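Local coordinates for protein ureidoglycolate hydrolase (Arabidopsis thaliana, PDB 4PXE) that hydrolyses (S)-ureidoglycolate to glyoxylate, ammonium and carbon dioxide in purine catabolism, as a manganese-dependent homodimeric amidohydrolase of the peptidase M20 family, at residues A[362-367]-A[424-429]. Sequence-based numbering, arbitrary orientation.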
loop_
_atom_site.group_PDB
_atom_site.type_symbol
_atom_site.label_atom_id
_atom_site.label_comp_id
_atom_site.label_asym_id
_atom_site.label_seq_id
_atom_site.Cartn_x
_atom_site.Cartn_y
_atom_site.Cartn_z
ATOM N N ALA A 362 -36.690 15.200 -23.850
ATOM C CA ALA A 362 -35.971 14.410 -24.849
ATOM C C ALA A 362 -36.784 14.246 -26.138
ATOM O O ALA A 362 -36.260 14.419 -27.237
ATOM C CB ALA A 362 -35.563 13.046 -24.272
ATOM N N THR A 363 -38.068 13.944 -26.000
ATOM C CA THR A 363 -38.954 13.831 -27.154
ATOM C C THR A 363 -39.053 15.143 -27.951
ATOM O O THR A 363 -38.965 15.134 -29.183
ATOM C CB THR A 363 -40.351 13.361 -26.719
ATOM O OG1 THR A 363 -40.237 12.095 -26.054
ATOM C CG2 THR A 363 -41.270 13.212 -27.929
ATOM N N GLU A 364 -39.216 16.263 -27.254
ATOM C CA GLU A 364 -39.293 17.568 -27.921
ATOM C C GLU A 364 -38.017 17.917 -28.673
ATOM O O GLU A 364 -38.044 18.688 -29.634
ATOM C CB GLU A 364 -39.627 18.674 -26.916
ATOM C CG GLU A 364 -41.047 18.581 -26.401
ATOM C CD GLU A 364 -41.349 19.584 -25.311
ATOM O OE1 GLU A 364 -40.714 20.663 -25.298
ATOM O OE2 GLU A 364 -42.223 19.287 -24.466
ATOM N N LEU A 365 -36.900 17.349 -28.230
ATOM C CA LEU A 365 -35.599 17.612 -28.852
ATOM C C LEU A 365 -35.256 16.573 -29.906
ATOM O O LEU A 365 -34.132 16.561 -30.433
ATOM C CB LEU A 365 -34.500 17.648 -27.782
ATOM C CG LEU A 365 -34.563 18.880 -26.880
ATOM C CD1 LEU A 365 -33.772 18.649 -25.593
ATOM C CD2 LEU A 365 -34.034 20.096 -27.633
ATOM N N ASN A 366 -36.206 15.686 -30.191
ATOM C CA ASN A 366 -36.019 14.620 -31.177
ATOM C C ASN A 366 -34.874 13.684 -30.798
ATOM O O ASN A 366 -34.142 13.191 -31.657
ATOM C CB ASN A 366 -35.799 15.199 -32.585
ATOM C CG ASN A 366 -36.967 16.040 -33.053
ATOM O OD1 ASN A 366 -36.812 17.217 -33.379
ATOM N ND2 ASN A 366 -38.144 15.439 -33.083
ATOM N N LEU A 367 -34.732 13.445 -29.500
ATOM C CA LEU A 367 -33.697 12.555 -28.978
ATOM C C LEU A 367 -34.323 11.252 -28.517
ATOM O O LEU A 367 -35.357 11.254 -27.855
ATOM C CB LEU A 367 -32.961 13.217 -27.813
ATOM C CG LEU A 367 -32.177 14.484 -28.163
ATOM C CD1 LEU A 367 -31.670 15.171 -26.918
ATOM C CD2 LEU A 367 -31.012 14.158 -29.098
ATOM N N LEU A 424 -34.968 21.797 -16.933
ATOM C CA LEU A 424 -34.876 22.888 -15.955
ATOM C C LEU A 424 -35.917 23.958 -16.258
ATOM O O LEU A 424 -36.578 24.461 -15.346
ATOM C CB LEU A 424 -33.487 23.531 -15.989
ATOM C CG LEU A 424 -32.332 22.746 -15.365
ATOM C CD1 LEU A 424 -31.020 23.425 -15.713
ATOM C CD2 LEU A 424 -32.497 22.627 -13.853
ATOM N N ALA A 425 -36.020 24.317 -17.533
ATOM C CA ALA A 425 -36.933 25.365 -17.980
ATOM C C ALA A 425 -38.370 24.964 -17.689
ATOM O O ALA A 425 -39.154 25.764 -17.153
ATOM C CB ALA A 425 -36.743 25.616 -19.470
ATOM N N LYS A 426 -38.725 23.732 -18.048
ATOM C CA LYS A 426 -40.084 23.244 -17.824
ATOM C C LYS A 426 -40.434 23.240 -16.341
ATOM O O LYS A 426 -41.518 23.676 -15.944
ATOM C CB LYS A 426 -40.274 21.851 -18.421
ATOM C CG LYS A 426 -40.230 21.808 -19.937
ATOM C CD LYS A 426 -40.352 20.376 -20.443
ATOM C CE LYS A 426 -40.388 20.334 -21.966
ATOM N NZ LYS A 426 -41.530 21.107 -22.536
ATOM N N LEU A 427 -39.522 22.753 -15.516
ATOM C CA LEU A 427 -39.757 22.711 -14.080
ATOM C C LEU A 427 -39.827 24.110 -13.467
ATOM O O LEU A 427 -40.612 24.348 -12.547
ATOM C CB LEU A 427 -38.687 21.863 -13.395
ATOM C CG LEU A 427 -38.794 20.379 -13.744
ATOM C CD1 LEU A 427 -37.582 19.612 -13.233
ATOM C CD2 LEU A 427 -40.083 19.789 -13.177
ATOM N N SER A 428 -39.008 25.030 -13.970
ATOM C CA SER A 428 -38.994 26.403 -13.463
ATOM C C SER A 428 -40.363 27.070 -13.614
ATOM O O SER A 428 -40.773 27.861 -12.764
ATOM C CB SER A 428 -37.921 27.239 -14.165
ATOM O OG SER A 428 -37.999 28.610 -13.780
ATOM N N LEU A 429 -41.072 26.724 -14.682
ATOM C CA LEU A 429 -42.359 27.352 -14.972
ATOM C C LEU A 429 -43.551 26.606 -14.364
ATOM O O LEU A 429 -44.682 27.104 -14.402
ATOM C CB LEU A 429 -42.537 27.496 -16.488
ATOM C CG LEU A 429 -41.458 28.292 -17.230
ATOM C CD1 LEU A 429 -41.839 28.483 -18.695
ATOM C CD2 LEU A 429 -41.186 29.636 -16.561
#
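Glu364 and Lys426 reach toward each other across the gap between two helices and join the end of helix 352-364 to the last turns of helix 410-429 by one salt bridge. The span is long: their CA atoms, the nearest pair across the two segments, stand 11.6 Å apart, so two long side chains make the whole contact. The lysine ammonium faces both carboxylate oxygens, but unequally. Lys426 NZ donates to Glu364 OE2 at 2.7 Å, on the syn side and 18° out of the carboxylate plane, whereas its bond to Glu364 OE1, at 2.9 Å, is weak. Lys426 is extended out to CE and bends only at the last torsion (chi4 -59°), which brings the ammonium in front of the two oxygens; Lys426 CE follows at 3.3 Å from Glu364 OE2.

Tight fit is confined to these charged ends, for the segments bury just 80 Å² between them and Glu364 is exposed. Their apolar contacts are made elsewhere: Leu365 and Leu367 rest on earlier turns of helix 410-429, while buried Leu424 and Leu427 pack against strands 86-91 and 201-209. Beyond Glu364, a Schellman motif with Asn366 as C-prime residue ends the helix, Leu367 N bonding to Ala362 O at 2.9 Å and Asn366 N to Thr363 O at 3.0 Å. The contact lies away from the manganese ions and substrate pocket; its chemistry implies a surface tie between two helices, its electrostatic strength probably tempered by solvent.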